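PDB 4RHZ: Cry23AA1, which probably acts together with Cry37Aa1 as a binary insecticidal toxin, binds zinc, and has the aerolysin-type fold known from pore-forming proteins. Local coordinates for residues R226-V231 with T247-G252; V161-E166 with G217-A222; S64-S69 with I142-Y147; P46-N51 with F105-V110. One frame throughout, in Å; residues are numbered along the deposited sequence.

Contact 1: R226-V231 with T247-G252; sequences RSIIQV and TYLING
Tyr248 and Val231 meet because the tyrosine holds CG between its backbone N and carbonyl carbon (chi1 56°), folding the ring back over the opposite strand. Val231 CB sits 3.9 Å from the Tyr248 ring centroid, 20° off the normal, a CH-pi contact offset toward the rim, while Val231 CG1 reaches Tyr248 OH at 3.4 Å. The other branch of Val231, CG2, is carried beside the backbone N and meets Ile250 CD1 at 4.0 Å. On the reverse face Gln230 and Leu249 run side by side in the same direction, and Leu249 CD2 presses to 3.3 Å from Gln230 CG.

Beneath these side chains is a regular antiparallel pairing: Ile229 with Ile250 and Val231 with Tyr248 each exchange two backbone N-H...O bonds. At Gly252 the pairing becomes less regular: Gly252 N still donates to Ser227 O at 3.1 Å, but from above the carbonyl plane, and a water takes up the same oxygen (2.7 Å to Ser227 O). That water also accepts from Arg226 NH1 at 2.8 Å and donates to Asn251 OD1, a bridge between the two side chains that is weak on the Asn251 side.

The pair forms the hairpin of strands 211-235 and 246-254. Strand 146-179 bonds to the other edge of 226-231, and strand 126-142 packs on Ile229, Ile250 and Tyr248. Gln230, Thr247 and Leu249 face the Cry37AA1 chain, where the Gln230 amide bonds to the backbone of Cys99 and Lys97 of that chain.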
loop_
_atom_site.group_PDB
_atom_site.type_symbol
_atom_site.label_atom_id
_atom_site.label_comp_id
_atom_site.label_asym_id
_atom_site.label_seq_id
_atom_site.Cartn_x
_atom_site.Cartn_y
_atom_site.Cartn_z
ATOM N N ARG A 226 -10.879 -4.022 2.370
ATOM C CA ARG A 226 -12.238 -4.537 2.208
ATOM C C ARG A 226 -12.233 -6.032 2.004
ATOM O O ARG A 226 -11.179 -6.619 1.624
ATOM C CB ARG A 226 -12.997 -3.870 1.104
ATOM C CG ARG A 226 -12.196 -3.660 -0.107
ATOM C CD ARG A 226 -13.039 -3.915 -1.237
ATOM N NE ARG A 226 -13.302 -2.754 -2.019
ATOM C CZ ARG A 226 -14.487 -2.486 -2.593
ATOM N NH1 ARG A 226 -15.549 -3.295 -2.429
ATOM N NH2 ARG A 226 -14.608 -1.382 -3.329
ATOM N N SER A 227 -13.376 -6.639 2.353
ATOM C CA SER A 227 -13.614 -8.071 2.240
ATOM C C SER A 227 -14.620 -8.242 1.087
ATOM O O SER A 227 -15.441 -7.348 0.799
ATOM C CB SER A 227 -14.134 -8.660 3.560
ATOM O OG SER A 227 -15.427 -8.086 3.871
ATOM N N ILE A 228 -14.478 -9.345 0.367
ATOM C CA ILE A 228 -15.360 -9.690 -0.719
ATOM C C ILE A 228 -15.686 -11.215 -0.553
ATOM O O ILE A 228 -14.823 -12.014 -0.097
ATOM C CB ILE A 228 -14.652 -9.443 -2.048
ATOM C CG1 ILE A 228 -14.515 -7.958 -2.307
ATOM C CG2 ILE A 228 -15.450 -10.039 -3.235
ATOM C CD1 ILE A 228 -13.535 -7.631 -3.443
ATOM N N ILE A 229 -16.929 -11.607 -0.863
ATOM C CA ILE A 229 -17.303 -13.038 -0.926
ATOM C C ILE A 229 -17.449 -13.380 -2.377
ATOM O O ILE A 229 -18.264 -12.786 -3.089
ATOM C CB ILE A 229 -18.577 -13.315 -0.173
ATOM C CG1 ILE A 229 -18.288 -13.136 1.336
ATOM C CG2 ILE A 229 -19.038 -14.744 -0.457
ATOM C CD1 ILE A 229 -19.503 -13.071 2.191
ATOM N N GLN A 230 -16.623 -14.288 -2.861
ATOM C CA GLN A 230 -16.599 -14.518 -4.267
ATOM C C GLN A 230 -17.258 -15.887 -4.504
ATOM O O GLN A 230 -16.787 -16.918 -3.993
ATOM C CB GLN A 230 -15.115 -14.534 -4.735
ATOM C CG GLN A 230 -14.864 -15.093 -6.107
ATOM C CD GLN A 230 -13.398 -15.430 -6.352
ATOM O OE1 GLN A 230 -12.569 -14.510 -6.460
ATOM N NE2 GLN A 230 -13.078 -16.729 -6.528
ATOM N N VAL A 231 -18.335 -15.901 -5.283
ATOM C CA VAL A 231 -19.162 -17.140 -5.378
ATOM C C VAL A 231 -19.135 -17.707 -6.760
ATOM O O VAL A 231 -19.537 -17.036 -7.747
ATOM C CB VAL A 231 -20.614 -16.898 -4.945
ATOM C CG1 VAL A 231 -21.446 -18.245 -5.042
ATOM C CG2 VAL A 231 -20.663 -16.382 -3.462
ATOM N N THR A 247 -19.355 -17.143 -11.981
ATOM C CA THR A 247 -18.762 -16.528 -10.807
ATOM C C THR A 247 -19.293 -15.114 -10.580
ATOM O O THR A 247 -19.247 -14.304 -11.487
ATOM C CB THR A 247 -17.246 -16.482 -10.916
ATOM O OG1 THR A 247 -16.701 -17.824 -10.951
ATOM C CG2 THR A 247 -16.626 -15.670 -9.707
ATOM N N TYR A 248 -19.818 -14.819 -9.392
ATOM C CA TYR A 248 -20.239 -13.425 -9.087
ATOM C C TYR A 248 -19.672 -13.005 -7.706
ATOM O O TYR A 248 -19.259 -13.855 -6.918
ATOM C CB TYR A 248 -21.786 -13.247 -9.113
ATOM C CG TYR A 248 -22.521 -14.196 -8.176
ATOM C CD1 TYR A 248 -22.959 -13.778 -6.919
ATOM C CD2 TYR A 248 -22.791 -15.518 -8.555
ATOM C CE1 TYR A 248 -23.606 -14.659 -6.049
ATOM C CE2 TYR A 248 -23.472 -16.419 -7.692
ATOM C CZ TYR A 248 -23.883 -15.980 -6.457
ATOM O OH TYR A 248 -24.507 -16.870 -5.584
ATOM N N LEU A 249 -19.614 -11.705 -7.425
ATOM C CA LEU A 249 -18.940 -11.227 -6.197
ATOM C C LEU A 249 -19.874 -10.423 -5.369
ATOM O O LEU A 249 -20.577 -9.568 -5.886
ATOM C CB LEU A 249 -17.765 -10.355 -6.559
ATOM C CG LEU A 249 -16.711 -10.973 -7.485
ATOM C CD1 LEU A 249 -15.810 -9.863 -8.014
ATOM C CD2 LEU A 249 -15.946 -12.022 -6.838
ATOM N N ILE A 250 -19.904 -10.715 -4.081
ATOM C CA ILE A 250 -20.763 -10.010 -3.162
ATOM C C ILE A 250 -19.848 -9.169 -2.198
ATOM O O ILE A 250 -18.959 -9.720 -1.538
ATOM C CB ILE A 250 -21.544 -11.042 -2.319
ATOM C CG1 ILE A 250 -22.475 -11.891 -3.195
ATOM C CG2 ILE A 250 -22.338 -10.344 -1.152
ATOM C CD1 ILE A 250 -22.839 -13.181 -2.478
ATOM N N ASN A 251 -20.026 -7.851 -2.162
ATOM C CA ASN A 251 -19.336 -7.028 -1.159
ATOM C C ASN A 251 -19.597 -7.475 0.246
ATOM O O ASN A 251 -20.767 -7.688 0.618
ATOM C CB ASN A 251 -19.729 -5.605 -1.319
ATOM C CG ASN A 251 -19.237 -5.085 -2.589
ATOM O OD1 ASN A 251 -18.109 -5.435 -3.030
ATOM N ND2 ASN A 251 -20.042 -4.271 -3.224
ATOM N N GLY A 252 -18.502 -7.677 0.980
ATOM C CA GLY A 252 -18.556 -8.020 2.392
ATOM C C GLY A 252 -18.540 -6.718 3.171
ATOM O O GLY A 252 -19.564 -6.077 3.244
HETATM O O HOH W 1 -16.082 -4.980 -0.310
#

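Contact 2: V161-E166 with G217-A222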
loop_
_atom_site.group_PDB
_atom_site.type_symbol
_atom_site.label_atom_id
_atom_site.label_comp_id
_atom_site.label_asym_id
_atom_site.label_seq_id
_atom_site.Cartn_x
_atom_site.Cartn_y
_atom_site.Cartn_z
ATOM N N VAL A 161 4.617 6.821 2.255
ATOM C CA VAL A 161 4.559 8.155 1.625
ATOM C C VAL A 161 5.492 9.165 2.315
ATOM O O VAL A 161 5.353 9.395 3.498
ATOM C CB VAL A 161 3.163 8.703 1.621
ATOM C CG1 VAL A 161 3.086 9.999 0.829
ATOM C CG2 VAL A 161 2.121 7.670 1.060
ATOM N N PRO A 162 6.459 9.750 1.572
ATOM C CA PRO A 162 7.249 10.834 2.163
ATOM C C PRO A 162 6.365 12.027 2.438
ATOM O O PRO A 162 5.456 12.339 1.649
ATOM C CB PRO A 162 8.285 11.171 1.077
ATOM C CG PRO A 162 8.384 9.929 0.187
ATOM C CD PRO A 162 6.995 9.323 0.256
ATOM N N VAL A 163 6.564 12.666 3.590
ATOM C CA VAL A 163 5.858 13.932 3.815
ATOM C C VAL A 163 6.888 15.067 4.020
ATOM O O VAL A 163 8.060 14.832 4.445
ATOM C CB VAL A 163 4.845 13.862 4.986
ATOM C CG1 VAL A 163 3.897 12.664 4.832
ATOM C CG2 VAL A 163 5.562 13.764 6.343
ATOM N N ASN A 164 6.432 16.274 3.682
ATOM C CA ASN A 164 7.114 17.504 3.964
ATOM C C ASN A 164 6.701 17.978 5.342
ATOM O O ASN A 164 5.508 18.055 5.633
ATOM C CB ASN A 164 6.677 18.543 2.962
ATOM C CG ASN A 164 7.041 18.161 1.553
ATOM O OD1 ASN A 164 8.152 17.671 1.280
ATOM N ND2 ASN A 164 6.073 18.318 0.653
ATOM N N VAL A 165 7.690 18.302 6.172
ATOM C CA VAL A 165 7.483 18.779 7.550
ATOM C C VAL A 165 8.039 20.241 7.617
ATOM O O VAL A 165 9.243 20.459 7.623
ATOM C CB VAL A 165 8.238 17.844 8.537
ATOM C CG1 VAL A 165 8.104 18.307 9.970
ATOM C CG2 VAL A 165 7.767 16.379 8.403
ATOM N N GLU A 166 7.152 21.219 7.622
ATOM C CA GLU A 166 7.470 22.588 7.316
ATOM C C GLU A 166 6.885 23.536 8.321
ATOM O O GLU A 166 5.798 23.282 8.872
ATOM C CB GLU A 166 6.914 22.968 5.948
ATOM C CG GLU A 166 7.717 22.332 4.841
ATOM C CD GLU A 166 7.218 22.786 3.487
ATOM O OE1 GLU A 166 7.889 23.609 2.861
ATOM O OE2 GLU A 166 6.119 22.385 3.067
ATOM N N GLY A 217 9.605 13.761 6.666
ATOM C CA GLY A 217 9.297 12.514 7.398
ATOM C C GLY A 217 8.512 11.540 6.553
ATOM O O GLY A 217 8.561 11.583 5.312
ATOM N N PHE A 218 7.757 10.663 7.200
ATOM C CA PHE A 218 6.940 9.721 6.415
ATOM C C PHE A 218 5.646 9.290 7.128
ATOM O O PHE A 218 5.516 9.488 8.328
ATOM C CB PHE A 218 7.792 8.530 5.989
ATOM C CG PHE A 218 8.268 7.705 7.141
ATOM C CD1 PHE A 218 7.493 6.644 7.610
ATOM C CD2 PHE A 218 9.508 7.977 7.760
ATOM C CE1 PHE A 218 7.931 5.864 8.693
ATOM C CE2 PHE A 218 9.974 7.213 8.836
ATOM C CZ PHE A 218 9.177 6.159 9.331
ATOM N N ILE A 219 4.706 8.694 6.382
ATOM C CA ILE A 219 3.566 7.958 6.983
ATOM C C ILE A 219 3.519 6.637 6.187
ATOM O O ILE A 219 3.539 6.653 4.953
ATOM C CB ILE A 219 2.298 8.831 6.868
ATOM C CG1 ILE A 219 1.045 8.149 7.403
ATOM C CG2 ILE A 219 2.006 9.265 5.400
ATOM C CD1 ILE A 219 1.157 7.795 8.791
ATOM N N GLU A 220 3.595 5.499 6.859
ATOM C CA GLU A 220 3.563 4.258 6.199
ATOM C C GLU A 220 2.619 3.283 6.929
ATOM O O GLU A 220 2.307 3.474 8.127
ATOM C CB GLU A 220 4.956 3.661 6.021
ATOM C CG GLU A 220 5.452 3.024 7.244
ATOM C CD GLU A 220 6.771 2.258 7.049
ATOM O OE1 GLU A 220 7.021 1.699 5.942
ATOM O OE2 GLU A 220 7.550 2.178 8.022
ATOM N N GLY A 221 2.169 2.233 6.223
ATOM C CA GLY A 221 1.057 1.342 6.735
ATOM C C GLY A 221 0.726 0.172 5.778
ATOM O O GLY A 221 1.147 0.172 4.609
ATOM N N ALA A 222 -0.039 -0.794 6.272
ATOM C CA ALA A 222 -0.493 -1.925 5.490
ATOM C C ALA A 222 -1.758 -2.322 6.209
ATOM O O ALA A 222 -1.716 -2.567 7.411
ATOM C CB ALA A 222 0.536 -3.091 5.555
#
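Val163 and Ile219 are set obliquely against each other on the inner face of the sheet, branch to branch: Val163 CG1 lies 3.9 Å from Ile219 CG2. The isoleucine has CG1 anti to its backbone N (chi1 178°), which sends the longer branch away from strand 161-166 and leaves CG2 as the part that touches. Ile219 CG2 also meets Val161 CB at 4.0 Å, so one methyl touches both valines. The second branch of Val163 comes down over the bare backbone of the facing glycine, with CG2 3.7 Å from Gly217 C. Val165 leans in beside it, CG2 3.6 Å from Gly217 N.

The two segments are neighbouring antiparallel strands in the elongated sheet of the aerolysin-type fold. The valine and isoleucine face looks onto the smaller sheet, against Phe101 and Phe103 of strand 96-105 and Tyr118 of strand 111-119, so this is buried interior between sheets.

Phe218 and Pro162 occupy the other face. The phenylalanine brings only CB near, 3.6 Å from Val161 O, and its ring leads off toward Thr82 and Ala84 of strand 67-90. Pro162 sits in a non-hydrogen-bonded pair, where its missing N-H costs this pairing nothing. Val161 with Ile219 and Val163 with Gly217 each share two backbone bonds; Val163 N approaches Gly217 O at 2.9 Å from 52° above the carbonyl plane.

Contact 3: S64-S69 with I142-Y147; sequences SYPVES and IPPKTY
A short antiparallel pairing of Val67 with Ile142 brings the start of strand 67-90 against the end of strand 126-142, near one tip of the elongated aerolysin-type molecule, with the centre of the contact about 47 Å from the centre of the chain. A G1 beta bulge follows at Lys145 and Thr146, both facing Asn61; Lys145 takes the positive phi of 55° that this bulge calls for, and the chain turns there into strand 146-179.

Two backbone bonds make the pair. Ile142 N donates to Val67 O at 2.9 Å, lying in the carbonyl plane; the return bond from Val67 N to Ile142 O is longer, 3.2 Å, and tilted out of that plane. Ile142 O is shared further, taking a CA-H contact from Pro66 and a hydrogen bond from Asn61 ND2, which also reaches Tyr65 O and thus stitches both segments to strand 50-61.

Toward Ser64 the contact is made largely by proline rings against backbone. Pro144 points its ring at the opposite segment, with CB 3.5 Å from Ser64 C, and its CG touches Pro66 CD at 3.9 Å, the two rings set aslant. At the other end Ile142 swings CG1 anti to its carbonyl carbon, and CD1 reaches Ser69 CB at 3.9 Å; Val59 lies against both residues.

Lys145 bends at chi2 (-64°) back toward 64-69. Its ammonium is held by Thr62 O, and on the way Lys145 CE passes 4.0 Å from Ser64 OG.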
loop_
_atom_site.group_PDB
_atom_site.type_symbol
_atom_site.label_atom_id
_atom_site.label_comp_id
_atom_site.label_asym_id
_atom_site.label_seq_id
_atom_site.Cartn_x
_atom_site.Cartn_y
_atom_site.Cartn_z
ATOM N N SER A 64 -33.155 -31.873 -6.285
ATOM C CA SER A 64 -33.821 -31.362 -7.459
ATOM C C SER A 64 -34.494 -30.034 -7.211
ATOM O O SER A 64 -35.076 -29.465 -8.123
ATOM C CB SER A 64 -34.799 -32.402 -8.023
ATOM O OG SER A 64 -34.155 -33.674 -8.040
ATOM N N TYR A 65 -34.381 -29.502 -6.006
ATOM C CA TYR A 65 -34.932 -28.172 -5.740
ATOM C C TYR A 65 -33.845 -27.145 -5.312
ATOM O O TYR A 65 -32.853 -27.510 -4.696
ATOM C CB TYR A 65 -36.042 -28.276 -4.673
ATOM C CG TYR A 65 -37.042 -29.388 -4.994
ATOM C CD1 TYR A 65 -38.085 -29.182 -5.936
ATOM C CD2 TYR A 65 -36.909 -30.668 -4.414
ATOM C CE1 TYR A 65 -39.000 -30.230 -6.271
ATOM C CE2 TYR A 65 -37.807 -31.722 -4.734
ATOM C CZ TYR A 65 -38.858 -31.496 -5.660
ATOM O OH TYR A 65 -39.746 -32.540 -5.966
ATOM N N PRO A 66 -34.076 -25.852 -5.599
ATOM C CA PRO A 66 -33.160 -24.891 -5.046
ATOM C C PRO A 66 -33.109 -24.929 -3.517
ATOM O O PRO A 66 -34.127 -25.211 -2.870
ATOM C CB PRO A 66 -33.707 -23.533 -5.543
ATOM C CG PRO A 66 -34.473 -23.836 -6.772
ATOM C CD PRO A 66 -35.026 -25.245 -6.560
ATOM N N VAL A 67 -31.924 -24.632 -2.952
ATOM C CA VAL A 67 -31.761 -24.485 -1.502
ATOM C C VAL A 67 -31.195 -23.085 -1.198
ATOM O O VAL A 67 -30.550 -22.462 -2.049
ATOM C CB VAL A 67 -30.858 -25.601 -0.913
ATOM C CG1 VAL A 67 -30.840 -25.552 0.605
ATOM C CG2 VAL A 67 -31.344 -26.970 -1.351
ATOM N N GLU A 68 -31.446 -22.573 0.001
ATOM C CA GLU A 68 -30.841 -21.327 0.442
ATOM C C GLU A 68 -29.812 -21.798 1.413
ATOM O O GLU A 68 -30.062 -22.735 2.170
ATOM C CB GLU A 68 -31.850 -20.398 1.114
ATOM C CG GLU A 68 -32.940 -19.909 0.114
ATOM C CD GLU A 68 -33.393 -18.456 0.319
ATOM O OE1 GLU A 68 -33.589 -17.734 -0.693
ATOM O OE2 GLU A 68 -33.563 -18.030 1.485
ATOM N N SER A 69 -28.627 -21.188 1.358
ATOM C CA SER A 69 -27.556 -21.566 2.271
ATOM C C SER A 69 -26.855 -20.285 2.734
ATOM O O SER A 69 -26.530 -19.384 1.925
ATOM C CB SER A 69 -26.591 -22.488 1.555
ATOM O OG SER A 69 -25.781 -23.225 2.438
ATOM N N ILE A 142 -28.620 -21.912 -4.083
ATOM C CA ILE A 142 -27.941 -22.907 -4.891
ATOM C C ILE A 142 -28.911 -23.705 -5.799
ATOM O O ILE A 142 -29.667 -24.547 -5.283
ATOM C CB ILE A 142 -27.218 -23.912 -4.004
ATOM C CG1 ILE A 142 -26.361 -23.144 -2.979
ATOM C CG2 ILE A 142 -26.399 -24.850 -4.879
ATOM C CD1 ILE A 142 -25.827 -23.987 -1.934
ATOM N N PRO A 143 -28.843 -23.506 -7.129
ATOM C CA PRO A 143 -29.706 -24.319 -7.968
ATOM C C PRO A 143 -29.510 -25.806 -7.753
ATOM O O PRO A 143 -28.555 -26.231 -7.136
ATOM C CB PRO A 143 -29.320 -23.922 -9.410
ATOM C CG PRO A 143 -28.855 -22.473 -9.264
ATOM C CD PRO A 143 -28.079 -22.528 -7.913
ATOM N N PRO A 144 -30.469 -26.590 -8.243
ATOM C CA PRO A 144 -30.507 -28.033 -8.045
ATOM C C PRO A 144 -29.336 -28.627 -8.767
ATOM O O PRO A 144 -28.990 -28.123 -9.805
ATOM C CB PRO A 144 -31.806 -28.471 -8.760
ATOM C CG PRO A 144 -32.620 -27.199 -9.004
ATOM C CD PRO A 144 -31.625 -26.058 -9.022
ATOM N N LYS A 145 -28.772 -29.712 -8.259
ATOM C CA LYS A 145 -27.658 -30.386 -8.929
ATOM C C LYS A 145 -26.486 -29.394 -9.200
ATOM O O LYS A 145 -25.911 -29.381 -10.267
ATOM C CB LYS A 145 -28.132 -31.066 -10.260
ATOM C CG LYS A 145 -29.339 -32.028 -10.115
ATOM C CD LYS A 145 -29.033 -33.228 -9.248
ATOM C CE LYS A 145 -30.297 -34.082 -9.020
ATOM N NZ LYS A 145 -29.905 -35.241 -8.122
ATOM N N THR A 146 -26.154 -28.549 -8.240
ATOM C CA THR A 146 -25.099 -27.560 -8.441
ATOM C C THR A 146 -24.348 -27.443 -7.140
ATOM O O THR A 146 -24.918 -27.595 -6.047
ATOM C CB THR A 146 -25.710 -26.207 -8.820
ATOM O OG1 THR A 146 -26.465 -26.390 -10.022
ATOM C CG2 THR A 146 -24.660 -25.150 -9.061
ATOM N N TYR A 147 -23.053 -27.199 -7.239
ATOM C CA TYR A 147 -22.365 -26.786 -6.047
ATOM C C TYR A 147 -21.880 -25.355 -6.182
ATOM O O TYR A 147 -21.811 -24.768 -7.285
ATOM C CB TYR A 147 -21.284 -27.743 -5.695
ATOM C CG TYR A 147 -20.106 -27.763 -6.631
ATOM C CD1 TYR A 147 -18.925 -27.030 -6.329
ATOM C CD2 TYR A 147 -20.126 -28.564 -7.785
ATOM C CE1 TYR A 147 -17.808 -27.076 -7.152
ATOM C CE2 TYR A 147 -19.042 -28.621 -8.620
ATOM C CZ TYR A 147 -17.878 -27.868 -8.299
ATOM O OH TYR A 147 -16.825 -27.962 -9.156
#

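Contact 4: P46-N51 with F105-V110; sequences PTEPVN and FVNSDV
Pro49 and Phe105 make the apolar heart of this contact, where a type II beta turn from Phe105 to Ser108 meets the loop leading into strand 50-61. Pro49 CG lies over one face of the phenylalanine ring, 4.3 Å from the centroid of the Phe105 ring and 26° off its normal, as a CH-pi contact. The ring edge is used as well: Thr47 O approaches in the plane, 3.4 Å from Phe105 CD2. Next along, Val106 presses CG2 to 3.6 Å from Pro46 CA.

The polar link is Asn107 ND2 to Glu48 OE2, 3.3 Å, on the anti lone pair of the carboxylate, with carboxylate and amide planes nearly perpendicular. The glutamate reaches it with its chain extended beyond CG (chi2 -172°), and its stronger partner is on the other oxygen, OE1, which bonds to Thr105 OG1 of the Cry37AA1 chain.

Outward of this shell, Ser108 N closes the turn on Phe105 O at 3.1 Å, and Asn107 sits at its third position with a phi of 76°. Leu225 of strand 211-235 backs both Pro49 and Phe105, while Val50 and Asn51 pair in parallel with a Cry37AA1 strand, so the sheet continues across the interface. Ser108 OG, 4.3 Å from Pro49 CD, is buried here without any polar partner in the model.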
loop_
_atom_site.group_PDB
_atom_site.type_symbol
_atom_site.label_atom_id
_atom_site.label_comp_id
_atom_site.label_asym_id
_atom_site.label_seq_id
_atom_site.Cartn_x
_atom_site.Cartn_y
_atom_site.Cartn_z
ATOM N N PRO A 46 1.005 4.473 -5.545
ATOM C CA PRO A 46 1.197 3.885 -6.883
ATOM C C PRO A 46 1.285 2.360 -6.889
ATOM O O PRO A 46 1.779 1.804 -7.829
ATOM C CB PRO A 46 2.567 4.500 -7.325
ATOM C CG PRO A 46 3.362 4.509 -5.990
ATOM C CD PRO A 46 2.299 4.778 -4.888
ATOM N N THR A 47 0.901 1.677 -5.832
ATOM C CA THR A 47 0.975 0.226 -5.832
ATOM C C THR A 47 -0.490 -0.245 -5.711
ATOM O O THR A 47 -1.251 0.263 -4.852
ATOM C CB THR A 47 1.833 -0.261 -4.654
ATOM O OG1 THR A 47 3.213 0.045 -4.944
ATOM C CG2 THR A 47 1.755 -1.782 -4.491
ATOM N N GLU A 48 -0.915 -1.162 -6.570
ATOM C CA GLU A 48 -2.343 -1.546 -6.531
ATOM C C GLU A 48 -2.709 -2.361 -5.284
ATOM O O GLU A 48 -1.895 -3.131 -4.761
ATOM C CB GLU A 48 -2.719 -2.342 -7.792
ATOM C CG GLU A 48 -2.791 -1.533 -9.119
ATOM C CD GLU A 48 -3.381 -2.397 -10.270
ATOM O OE1 GLU A 48 -3.748 -3.590 -10.019
ATOM O OE2 GLU A 48 -3.479 -1.885 -11.409
ATOM N N PRO A 49 -3.918 -2.195 -4.784
ATOM C CA PRO A 49 -4.376 -3.198 -3.797
ATOM C C PRO A 49 -4.348 -4.667 -4.292
ATOM O O PRO A 49 -4.418 -4.909 -5.503
ATOM C CB PRO A 49 -5.851 -2.789 -3.522
ATOM C CG PRO A 49 -6.030 -1.429 -4.096
ATOM C CD PRO A 49 -4.945 -1.194 -5.108
ATOM N N VAL A 50 -4.203 -5.609 -3.365
ATOM C CA VAL A 50 -4.106 -6.985 -3.671
ATOM C C VAL A 50 -5.233 -7.860 -2.972
ATOM O O VAL A 50 -5.353 -7.860 -1.730
ATOM C CB VAL A 50 -2.684 -7.568 -3.313
ATOM C CG1 VAL A 50 -2.644 -9.085 -3.575
ATOM C CG2 VAL A 50 -1.567 -6.857 -4.157
ATOM N N ASN A 51 -5.951 -8.645 -3.789
ATOM C CA ASN A 51 -6.978 -9.567 -3.338
ATOM C C ASN A 51 -6.283 -10.827 -2.980
ATOM O O ASN A 51 -5.604 -11.395 -3.803
ATOM C CB ASN A 51 -8.024 -9.847 -4.463
ATOM C CG ASN A 51 -9.065 -8.701 -4.600
ATOM O OD1 ASN A 51 -9.103 -7.734 -3.771
ATOM N ND2 ASN A 51 -9.951 -8.812 -5.618
ATOM N N PHE A 105 -5.736 4.945 -4.476
ATOM C CA PHE A 105 -4.855 3.985 -5.158
ATOM C C PHE A 105 -4.954 4.123 -6.678
ATOM O O PHE A 105 -6.052 4.228 -7.193
ATOM C CB PHE A 105 -5.213 2.576 -4.729
ATOM C CG PHE A 105 -4.909 2.296 -3.304
ATOM C CD1 PHE A 105 -5.789 2.666 -2.309
ATOM C CD2 PHE A 105 -3.732 1.665 -2.956
ATOM C CE1 PHE A 105 -5.491 2.419 -0.998
ATOM C CE2 PHE A 105 -3.455 1.391 -1.659
ATOM C CZ PHE A 105 -4.326 1.768 -0.673
ATOM N N VAL A 106 -3.822 4.141 -7.385
ATOM C CA VAL A 106 -3.857 4.384 -8.825
ATOM C C VAL A 106 -4.603 3.250 -9.520
ATOM O O VAL A 106 -4.485 2.060 -9.165
ATOM C CB VAL A 106 -2.451 4.600 -9.537
ATOM C CG1 VAL A 106 -1.791 6.029 -9.233
ATOM C CG2 VAL A 106 -1.501 3.423 -9.296
ATOM N N ASN A 107 -5.370 3.672 -10.514
ATOM C CA ASN A 107 -6.223 2.803 -11.328
ATOM C C ASN A 107 -7.509 2.371 -10.597
ATOM O O ASN A 107 -8.291 1.601 -11.178
ATOM C CB ASN A 107 -5.450 1.599 -11.952
ATOM C CG ASN A 107 -4.092 2.007 -12.641
ATOM O OD1 ASN A 107 -4.015 3.026 -13.355
ATOM N ND2 ASN A 107 -3.031 1.186 -12.433
ATOM N N SER A 108 -7.763 2.856 -9.371
ATOM C CA SER A 108 -9.046 2.521 -8.690
ATOM C C SER A 108 -9.704 3.570 -7.793
ATOM O O SER A 108 -9.455 4.767 -7.918
ATOM C CB SER A 108 -9.002 1.183 -7.960
ATOM O OG SER A 108 -7.940 1.130 -7.035
ATOM N N ASP A 109 -10.559 3.102 -6.886
ATOM C CA ASP A 109 -11.699 3.912 -6.468
ATOM C C ASP A 109 -11.912 3.931 -4.960
ATOM O O ASP A 109 -12.916 4.417 -4.413
ATOM C CB ASP A 109 -12.959 3.397 -7.195
ATOM C CG ASP A 109 -13.919 2.645 -6.270
ATOM O OD1 ASP A 109 -14.863 3.331 -5.783
ATOM O OD2 ASP A 109 -13.724 1.405 -6.031
ATOM N N VAL A 110 -10.943 3.371 -4.284
ATOM C CA VAL A 110 -11.036 3.248 -2.869
ATOM C C VAL A 110 -10.076 4.329 -2.288
ATOM O O VAL A 110 -9.072 4.693 -2.923
ATOM C CB VAL A 110 -10.776 1.769 -2.520
ATOM C CG1 VAL A 110 -9.943 1.110 -3.657
ATOM C CG2 VAL A 110 -10.175 1.582 -1.144
#

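How the contacts relate
All four contacts reach one long sheet, contact 4 through strand 50-61. Contact 2 lies near the middle of the chain, with centres 33 Å from contact 1 and 52 Å from contact 3. Contacts 1 and 2 share strand 211-235, contacts 2 and 3 strand 146-179. Contact 4, 17 Å from contact 1 between centres, touches it where Asp109 OD2 lies 4.0 Å from Arg226 NH2. Both reach Cys99 of the Cry37AA1 chain, through Asn51 and Gln230. The zinc ion held by His79, Glu130 and His132 is about 12 Å from the side chain of Ile219 in contact 2, and about 13 Å from those of Arg226 in contact 1 and Phe105 in contact 4.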